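Local coordinates for cellulase (Bacteroides salanitronis, PDB 6WQY), which probably hydrolyses internal beta-1,4 linkages of cellulose and related plant polysaccharides as the family 5 catalytic domain of a longer endoglucanase, at residues E321-K333 with N370-T384. Numbering follows the deposited sequence. Where two conformers were deposited one is given.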
ATOM      1  N   GLU A 321       3.501  12.840 -21.988  1.00 14.65           N
ATOM      2  CA  GLU A 321       4.236  12.675 -20.735  1.00 13.83           C
ATOM      3  C   GLU A 321       4.094  13.905 -19.842  1.00 13.43           C
ATOM      4  O   GLU A 321       4.090  13.786 -18.613  1.00 12.38           O
ATOM      5  CB  GLU A 321       5.697  12.338 -21.026  1.00 14.56           C
ATOM      6  CG  GLU A 321       6.514  11.936 -19.798  1.00 15.14           C
ATOM      7  CD  GLU A 321       6.123  10.593 -19.187  1.00 12.94           C
ATOM      8  OE1 GLU A 321       5.040  10.042 -19.498  1.00 13.68           O
ATOM      9  OE2 GLU A 321       6.905  10.084 -18.342  1.00 13.12           O
ATOM     10  N   SER A 322       3.981  15.096 -20.437  0.56 13.36           N
ATOM     11  CA  SER A 322       3.759  16.295 -19.641  0.56 13.28           C
ATOM     12  C   SER A 322       2.535  16.132 -18.747  0.56 12.43           C
ATOM     13  O   SER A 322       2.556  16.507 -17.571  0.56 12.72           O
ATOM     14  CB  SER A 322       3.565  17.504 -20.558  0.56 15.06           C
ATOM     15  OG  SER A 322       4.609  17.602 -21.507  0.56 13.81           O
ATOM     16  N   PHE A 323       1.453  15.581 -19.298  1.00 12.55           N
ATOM     17  CA  PHE A 323       0.235  15.380 -18.526  1.00 12.20           C
ATOM     18  C   PHE A 323       0.432  14.375 -17.403  1.00 10.41           C
ATOM     19  O   PHE A 323      -0.159  14.528 -16.329  1.00 11.12           O
ATOM     20  CB  PHE A 323      -0.897  14.940 -19.452  1.00 12.06           C
ATOM     21  CG  PHE A 323      -1.415  16.035 -20.333  1.00 11.97           C
ATOM     22  CD1 PHE A 323      -2.403  16.898 -19.879  1.00 12.41           C
ATOM     23  CD2 PHE A 323      -0.905  16.211 -21.600  1.00 15.11           C
ATOM     24  CE1 PHE A 323      -2.883  17.901 -20.677  1.00 15.40           C
ATOM     25  CE2 PHE A 323      -1.382  17.225 -22.407  1.00 15.87           C
ATOM     26  CZ  PHE A 323      -2.372  18.066 -21.937  1.00 16.43           C
ATOM     27  N   ARG A 324       1.230  13.327 -17.641  1.00 10.68           N
ATOM     28  CA  ARG A 324       1.511  12.352 -16.595  1.00 10.33           C
ATOM     29  C   ARG A 324       2.236  13.002 -15.421  1.00 10.74           C
ATOM     30  O   ARG A 324       1.911  12.755 -14.252  1.00 10.86           O
ATOM     31  CB  ARG A 324       2.362  11.211 -17.153  1.00 11.34           C
ATOM     32  CG  ARG A 324       2.758  10.200 -16.098  1.00 11.06           C
ATOM     33  CD  ARG A 324       4.112   9.607 -16.339  1.00 12.00           C
ATOM     34  NE  ARG A 324       4.409   8.515 -15.421  1.00 10.65           N
ATOM     35  CZ  ARG A 324       5.569   7.863 -15.400  1.00 10.75           C
ATOM     36  NH1 ARG A 324       6.547   8.205 -16.218  1.00 11.92           N
ATOM     37  NH2 ARG A 324       5.741   6.868 -14.544  1.00 11.03           N
ATOM     38  N   LEU A 325       3.245  13.826 -15.710  1.00 10.92           N
ATOM     39  CA  LEU A 325       3.975  14.488 -14.636  1.00 11.16           C
ATOM     40  C   LEU A 325       3.075  15.458 -13.895  1.00 11.17           C
ATOM     41  O   LEU A 325       3.145  15.567 -12.670  1.00 12.13           O
ATOM     42  CB  LEU A 325       5.231  15.171 -15.162  1.00 11.13           C
ATOM     43  CG  LEU A 325       6.409  14.223 -15.348  1.00 13.29           C
ATOM     44  CD1 LEU A 325       6.199  13.226 -16.468  1.00 18.07           C
ATOM     45  CD2 LEU A 325       7.697  15.005 -15.571  1.00 19.27           C
ATOM     46  N   TYR A 326       2.219  16.183 -14.627  1.00 11.01           N
ATOM     47  CA  TYR A 326       1.246  17.058 -13.980  1.00 11.08           C
ATOM     48  C   TYR A 326       0.322  16.267 -13.058  1.00 10.18           C
ATOM     49  O   TYR A 326       0.111  16.657 -11.906  1.00 10.73           O
ATOM     50  CB  TYR A 326       0.462  17.853 -15.033  1.00 11.11           C
ATOM     51  CG  TYR A 326      -0.729  18.583 -14.454  1.00 11.18           C
ATOM     52  CD1 TYR A 326      -0.579  19.490 -13.413  1.00 11.16           C
ATOM     53  CD2 TYR A 326      -2.007  18.345 -14.928  1.00 11.59           C
ATOM     54  CE1 TYR A 326      -1.663  20.135 -12.864  1.00 12.18           C
ATOM     55  CE2 TYR A 326      -3.104  18.980 -14.385  1.00 11.27           C
ATOM     56  CZ  TYR A 326      -2.924  19.878 -13.349  1.00 11.37           C
ATOM     57  OH  TYR A 326      -4.002  20.534 -12.791  1.00 12.68           O
ATOM     58  N   TYR A 327      -0.232  15.159 -13.549  1.00 10.59           N
ATOM     59  CA  TYR A 327      -1.086  14.315 -12.720  1.00 10.10           C
ATOM     60  C   TYR A 327      -0.372  13.898 -11.438  1.00  9.51           C
ATOM     61  O   TYR A 327      -0.917  14.029 -10.333  1.00 10.11           O
ATOM     62  CB  TYR A 327      -1.521  13.072 -13.522  1.00 10.04           C
ATOM     63  CG  TYR A 327      -2.306  12.081 -12.691  1.00  9.40           C
ATOM     64  CD1 TYR A 327      -3.685  12.196 -12.560  1.00 10.58           C
ATOM     65  CD2 TYR A 327      -1.671  11.058 -12.014  1.00  9.12           C
ATOM     66  CE1 TYR A 327      -4.410  11.314 -11.778  1.00  9.77           C
ATOM     67  CE2 TYR A 327      -2.390  10.169 -11.233  1.00  9.46           C
ATOM     68  CZ  TYR A 327      -3.745  10.302 -11.115  1.00  8.42           C
ATOM     69  OH  TYR A 327      -4.425   9.404 -10.312  1.00  9.32           O
ATOM     70  N   LEU A 328       0.848  13.369 -11.556  1.00  9.99           N
ATOM     71  CA  LEU A 328       1.556  12.881 -10.378  1.00  9.84           C
ATOM     72  C   LEU A 328       1.885  14.006  -9.421  1.00 10.94           C
ATOM     73  O   LEU A 328       1.769  13.844  -8.200  1.00 11.35           O
ATOM     74  CB  LEU A 328       2.813  12.128 -10.810  1.00 10.29           C
ATOM     75  CG  LEU A 328       2.562  10.791 -11.510  1.00  9.74           C
ATOM     76  CD1 LEU A 328       3.855  10.234 -12.045  1.00 11.73           C
ATOM     77  CD2 LEU A 328       1.924   9.783 -10.560  1.00 10.78           C
ATOM     78  N   GLU A 329       2.295  15.159  -9.951  1.00 11.05           N
ATOM     79  CA  GLU A 329       2.574  16.311  -9.102  1.00 12.66           C
ATOM     80  C   GLU A 329       1.303  16.771  -8.402  1.00 13.29           C
ATOM     81  O   GLU A 329       1.310  17.053  -7.193  1.00 14.54           O
ATOM     82  CB  GLU A 329       3.197  17.441  -9.933  1.00 13.44           C
ATOM     83  CG  GLU A 329       3.863  18.527  -9.103  1.00 14.86           C
ATOM     84  CD  GLU A 329       4.631  19.561  -9.920  1.00 11.85           C
ATOM     85  OE1 GLU A 329       4.703  19.502 -11.159  1.00 16.43           O
ATOM     86  OE2 GLU A 329       5.144  20.520  -9.285  1.00 18.97           O
ATOM     87  N   TYR A 330       0.190  16.823  -9.138  1.00 12.14           N
ATOM     88  CA  TYR A 330      -1.069  17.272  -8.557  1.00 12.41           C
ATOM     89  C   TYR A 330      -1.535  16.335  -7.448  1.00 12.25           C
ATOM     90  O   TYR A 330      -1.978  16.786  -6.373  1.00 12.71           O
ATOM     91  CB  TYR A 330      -2.145  17.375  -9.641  1.00 12.11           C
ATOM     92  CG  TYR A 330      -3.352  18.122  -9.154  1.00 11.76           C
ATOM     93  CD1 TYR A 330      -4.389  17.474  -8.510  1.00 11.91           C
ATOM     94  CD2 TYR A 330      -3.434  19.492  -9.298  1.00 11.90           C
ATOM     95  CE1 TYR A 330      -5.478  18.171  -8.037  1.00 13.75           C
ATOM     96  CE2 TYR A 330      -4.519  20.196  -8.828  1.00 13.56           C
ATOM     97  CZ  TYR A 330      -5.533  19.531  -8.193  1.00 12.44           C
ATOM     98  OH  TYR A 330      -6.621  20.216  -7.710  1.00 15.20           O
ATOM     99  N   VAL A 331      -1.456  15.028  -7.684  1.00 11.84           N
ATOM    100  CA  VAL A 331      -1.921  14.063  -6.700  1.00 11.14           C
ATOM    101  C   VAL A 331      -1.022  14.066  -5.472  1.00 11.00           C
ATOM    102  O   VAL A 331      -1.509  13.962  -4.344  1.00 11.37           O
ATOM    103  CB  VAL A 331      -2.035  12.663  -7.337  1.00 12.19           C
ATOM    104  CG1 VAL A 331      -2.333  11.616  -6.282  1.00 12.44           C
ATOM    105  CG2 VAL A 331      -3.120  12.653  -8.401  1.00 12.28           C
ATOM    106  N   CYS A 332       0.299  14.169  -5.659  1.00 10.86           N
ATOM    107  CA  CYS A 332       1.186  14.182  -4.494  1.00 10.94           C
ATOM    108  C   CYS A 332       0.992  15.441  -3.653  1.00 11.52           C
ATOM    109  O   CYS A 332       1.004  15.371  -2.416  1.00 12.39           O
ATOM    110  CB  CYS A 332       2.642  14.007  -4.905  1.00 11.39           C
ATOM    111  SG  CYS A 332       3.059  12.322  -5.411  1.00 11.19           S
ATOM    112  N   LYS A 333       0.810  16.592  -4.300  0.65 11.40           N
ATOM    113  CA  LYS A 333       0.559  17.821  -3.554  0.65 12.36           C
ATOM    114  C   LYS A 333      -0.769  17.747  -2.808  0.65 12.83           C
ATOM    115  O   LYS A 333      -0.864  18.186  -1.653  0.65 15.11           O
ATOM    116  CB  LYS A 333       0.608  19.011  -4.509  0.65 12.39           C
ATOM    117  CG  LYS A 333       0.302  20.356  -3.865  0.65 16.74           C
ATOM    118  CD  LYS A 333       1.228  20.654  -2.696  0.65 17.54           C
ATOM    119  CE  LYS A 333       1.011  22.069  -2.173  0.65 21.96           C
ATOM    120  NZ  LYS A 333       1.564  22.246  -0.803  0.65 31.37           N
ATOM    121  N   ASN A 370      12.909   8.735 -18.020  1.00 11.52           N
ATOM    122  CA  ASN A 370      12.842  10.045 -17.385  1.00 11.93           C
ATOM    123  C   ASN A 370      12.434   9.958 -15.923  1.00 11.43           C
ATOM    124  O   ASN A 370      11.801  10.889 -15.398  1.00 12.15           O
ATOM    125  CB  ASN A 370      11.869  10.947 -18.149  1.00 12.55           C
ATOM    126  CG  ASN A 370      10.450  10.419 -18.119  1.00 11.25           C
ATOM    127  OD1 ASN A 370      10.237   9.202 -18.127  1.00 12.36           O
ATOM    128  ND2 ASN A 370       9.472  11.313 -18.056  1.00 12.48           N
ATOM    129  N   ALA A 371      12.788   8.876 -15.239  1.00 11.17           N
ATOM    130  CA  ALA A 371      12.376   8.716 -13.855  1.00 11.20           C
ATOM    131  C   ALA A 371      12.797   9.891 -12.987  1.00 10.55           C
ATOM    132  O   ALA A 371      12.067  10.264 -12.069  1.00 10.67           O
ATOM    133  CB  ALA A 371      12.950   7.426 -13.268  1.00 12.03           C
ATOM    134  N   GLN A 372      13.973  10.475 -13.234  1.00 10.93           N
ATOM    135  CA  GLN A 372      14.420  11.582 -12.393  1.00 11.35           C
ATOM    136  C   GLN A 372      13.396  12.710 -12.390  1.00 10.71           C
ATOM    137  O   GLN A 372      13.099  13.302 -11.341  1.00 11.59           O
ATOM    138  CB  GLN A 372      15.772  12.107 -12.869  1.00 13.02           C
ATOM    139  CG  GLN A 372      16.321  13.230 -11.998  1.00 14.36           C
ATOM    140  CD  GLN A 372      16.723  12.735 -10.626  1.00 13.73           C
ATOM    141  OE1 GLN A 372      17.700  11.988 -10.492  1.00 17.46           O
ATOM    142  NE2 GLN A 372      15.977  13.119  -9.604  1.00 15.35           N
ATOM    143  N   GLU A 373      12.846  13.029 -13.561  1.00 11.06           N
ATOM    144  CA  GLU A 373      11.886  14.122 -13.660  1.00 11.77           C
ATOM    145  C   GLU A 373      10.588  13.775 -12.946  1.00 11.90           C
ATOM    146  O   GLU A 373       9.958  14.650 -12.330  1.00 12.11           O
ATOM    147  CB  GLU A 373      11.637  14.436 -15.133  1.00 13.99           C
ATOM    148  CG  GLU A 373      12.784  15.178 -15.826  1.00 15.01           C
ATOM    149  CD  GLU A 373      14.063  14.367 -16.020  1.00 34.45           C
ATOM    150  OE1 GLU A 373      13.982  13.137 -16.218  1.00 24.60           O
ATOM    151  OE2 GLU A 373      15.162  14.965 -15.987  1.00 46.71           O
ATOM    152  N   VAL A 374      10.174  12.511 -13.027  1.00 11.62           N
ATOM    153  CA  VAL A 374       8.977  12.062 -12.330  1.00 11.66           C
ATOM    154  C   VAL A 374       9.169  12.153 -10.820  1.00 11.34           C
ATOM    155  O   VAL A 374       8.306  12.656 -10.087  1.00 11.65           O
ATOM    156  CB  VAL A 374       8.631  10.630 -12.764  1.00 12.41           C
ATOM    157  CG1 VAL A 374       7.454  10.103 -11.950  1.00 14.27           C
ATOM    158  CG2 VAL A 374       8.306  10.582 -14.250  1.00 15.87           C
ATOM    159  N   ILE A 375      10.296  11.639 -10.329  1.00 10.87           N
ATOM    160  CA  ILE A 375      10.606  11.690  -8.908  1.00 11.22           C
ATOM    161  C   ILE A 375      10.644  13.129  -8.424  1.00 10.93           C
ATOM    162  O   ILE A 375      10.112  13.453  -7.357  1.00 11.61           O
ATOM    163  CB  ILE A 375      11.926  10.940  -8.648  1.00 11.74           C
ATOM    164  CG1 ILE A 375      11.749   9.449  -8.953  1.00 11.64           C
ATOM    165  CG2 ILE A 375      12.392  11.162  -7.231  1.00 12.81           C
ATOM    166  CD1 ILE A 375      13.041   8.684  -9.139  1.00 13.09           C
ATOM    167  N   ASP A 376      11.241  14.019  -9.219  1.00 11.09           N
ATOM    168  CA  ASP A 376      11.347  15.413  -8.805  1.00 11.10           C
ATOM    169  C   ASP A 376       9.986  16.056  -8.607  1.00 10.93           C
ATOM    170  O   ASP A 376       9.805  16.824  -7.667  1.00 12.02           O
ATOM    171  CB  ASP A 376      12.168  16.197  -9.830  1.00 11.93           C
ATOM    172  CG  ASP A 376      13.652  15.880  -9.757  1.00 12.88           C
ATOM    173  OD1 ASP A 376      14.086  15.232  -8.776  1.00 16.71           O
ATOM    174  OD2 ASP A 376      14.385  16.286 -10.684  1.00 14.61           O
ATOM    175  N   VAL A 377       9.013  15.772  -9.480  1.00 10.31           N
ATOM    176  CA  VAL A 377       7.708  16.417  -9.305  1.00 11.61           C
ATOM    177  C   VAL A 377       6.955  15.844  -8.107  1.00 10.92           C
ATOM    178  O   VAL A 377       6.214  16.563  -7.438  1.00 12.14           O
ATOM    179  CB  VAL A 377       6.841  16.427 -10.584  1.00 12.73           C
ATOM    180  CG1 VAL A 377       7.575  17.096 -11.738  1.00 17.48           C
ATOM    181  CG2 VAL A 377       6.373  15.038 -10.953  1.00 16.71           C
ATOM    182  N   MET A 378       7.133  14.549  -7.827  1.00 11.00           N
ATOM    183  CA  MET A 378       6.487  13.963  -6.653  1.00 11.77           C
ATOM    184  C   MET A 378       7.101  14.512  -5.373  1.00 10.92           C
ATOM    185  O   MET A 378       6.384  14.852  -4.427  1.00 12.66           O
ATOM    186  CB  MET A 378       6.566  12.428  -6.702  1.00 10.60           C
ATOM    187  CG  MET A 378       5.794  11.838  -7.870  1.00 11.93           C
ATOM    188  SD  MET A 378       5.430  10.082  -7.751  1.00 11.85           S
ATOM    189  CE  MET A 378       7.087   9.391  -7.778  1.00 12.37           C
ATOM    190  N   LYS A 379       8.430  14.649  -5.346  1.00 12.12           N
ATOM    191  CA  LYS A 379       9.090  15.214  -4.175  1.00 12.99           C
ATOM    192  C   LYS A 379       8.654  16.653  -3.938  1.00 13.22           C
ATOM    193  O   LYS A 379       8.505  17.086  -2.791  1.00 14.87           O
ATOM    194  CB  LYS A 379      10.607  15.180  -4.350  1.00 13.54           C
ATOM    195  CG  LYS A 379      11.182  13.783  -4.270  1.00 14.98           C
ATOM    196  CD  LYS A 379      12.674  13.783  -3.986  1.00 17.41           C
ATOM    197  CE  LYS A 379      13.480  14.472  -5.058  1.00 25.52           C
ATOM    198  NZ  LYS A 379      14.933  14.423  -4.712  1.00 24.14           N
ATOM    199  N   ARG A 380       8.438  17.411  -5.012  0.68 12.91           N
ATOM    200  CA  ARG A 380       7.997  18.792  -4.854  0.68 14.88           C
ATOM    201  C   ARG A 380       6.641  18.857  -4.165  0.68 15.56           C
ATOM    202  O   ARG A 380       6.390  19.765  -3.365  0.68 17.72           O
ATOM    203  CB  ARG A 380       7.952  19.468  -6.222  0.68 15.75           C
ATOM    204  CG  ARG A 380       7.783  20.970  -6.191  0.68 15.83           C
ATOM    205  CD  ARG A 380       8.276  21.546  -7.508  0.68 28.37           C
ATOM    206  NE  ARG A 380       9.697  21.253  -7.682  0.68 31.70           N
ATOM    207  CZ  ARG A 380      10.260  20.844  -8.815  0.68 26.95           C
ATOM    208  NH1 ARG A 380       9.531  20.666  -9.910  0.68 22.48           N
ATOM    209  NH2 ARG A 380      11.563  20.602  -8.844  0.68 29.22           N
ATOM    210  N   GLY A 381       5.758  17.895  -4.440  1.00 15.48           N
ATOM    211  CA  GLY A 381       4.450  17.906  -3.805  1.00 18.16           C
ATOM    212  C   GLY A 381       4.520  17.602  -2.318  1.00 18.23           C
ATOM    213  O   GLY A 381       3.735  18.132  -1.535  1.00 19.34           O
ATOM    214  N   ILE A 382       5.446  16.729  -1.912  1.00 16.18           N
ATOM    215  CA  ILE A 382       5.512  16.295  -0.517  1.00 17.08           C
ATOM    216  C   ILE A 382       6.398  17.206   0.321  1.00 19.56           C
ATOM    217  O   ILE A 382       6.052  17.530   1.458  1.00 21.91           O
ATOM    218  CB  ILE A 382       6.000  14.834  -0.438  1.00 16.50           C
ATOM    219  CG1 ILE A 382       5.053  13.912  -1.198  1.00 16.14           C
ATOM    220  CG2 ILE A 382       6.136  14.385   1.010  1.00 20.86           C
ATOM    221  CD1 ILE A 382       3.629  14.002  -0.743  1.00 17.44           C
ATOM    222  N   PHE A 383       7.549  17.623  -0.212  1.00 18.60           N
ATOM    223  CA  PHE A 383       8.574  18.270   0.589  1.00 20.85           C
ATOM    224  C   PHE A 383       8.661  19.782   0.382  1.00 23.49           C
ATOM    225  O   PHE A 383       9.404  20.443   1.118  1.00 28.04           O
ATOM    226  CB  PHE A 383       9.942  17.631   0.303  1.00 19.32           C
ATOM    227  CG  PHE A 383       9.984  16.129   0.525  1.00 18.23           C
ATOM    228  CD1 PHE A 383       9.706  15.583   1.770  1.00 20.82           C
ATOM    229  CD2 PHE A 383      10.315  15.269  -0.508  1.00 20.34           C
ATOM    230  CE1 PHE A 383       9.751  14.210   1.973  1.00 25.12           C
ATOM    231  CE2 PHE A 383      10.359  13.894  -0.303  1.00 20.76           C
ATOM    232  CZ  PHE A 383      10.074  13.373   0.940  1.00 22.77           C
ATOM    233  N   THR A 384       7.919  20.349  -0.570  1.00 20.70           N
ATOM    234  CA  THR A 384       7.991  21.775  -0.885  1.00 33.07           C
ATOM    235  C   THR A 384       6.657  22.445  -0.589  1.00 35.40           C
ATOM    236  O   THR A 384       5.598  21.921  -0.948  1.00 43.79           O
ATOM    237  CB  THR A 384       8.341  21.979  -2.375  1.00 23.61           C
ATOM    238  OG1 THR A 384       9.639  21.429  -2.645  1.00 37.60           O
ATOM    239  CG2 THR A 384       8.328  23.459  -2.748  1.00 44.56           C
TER
HETATM  240  O   HOH W   1       9.226   7.445 -16.306  1.00 16.81           O
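Asn-370 reaches Glu-321 near the N-terminal end of helix 371-383, which runs beside helix 318-337 on the outside of the TIM barrel, the axes of the two segments 21° apart. Its ND2 donates to the anti lone pair of Glu-321 OE2 at 2.9 Å, while Arg-324 NH1 meets the same oxygen on the syn side in a salt bridge. A water joins NH1 to Asn-370 OD1, closing the ring; His-314 ND1 also bonds OE2, and the backbone N of Arg-315 bonds OE1. Replacing Glu-321 with an alanine is likely to leave the buried Arg-324 without its carboxylate mate and the Asn-370 amide freer to turn. Val-374 is a knob among Glu-321, Arg-324, Leu-325 and Leu-328: CG2 lies over one guanidinium face, and CG1, anti to the backbone N (chi1 175°), touches Leu-328 CD1 at 3.6 Å. Val-377 packs crosswise on the extended Glu-329 chain, with CG2 against Leu-325 O. Met-378 lays CB and CG on Cys-332 SG, both 3.7 Å away. At Gly-381 the backbones close to 3.9 Å between its CA and Lys-333 CA, where a CB would clash with Lys-333 N. Ile-382 CD1 comes 3.4 Å from Cys-332 O.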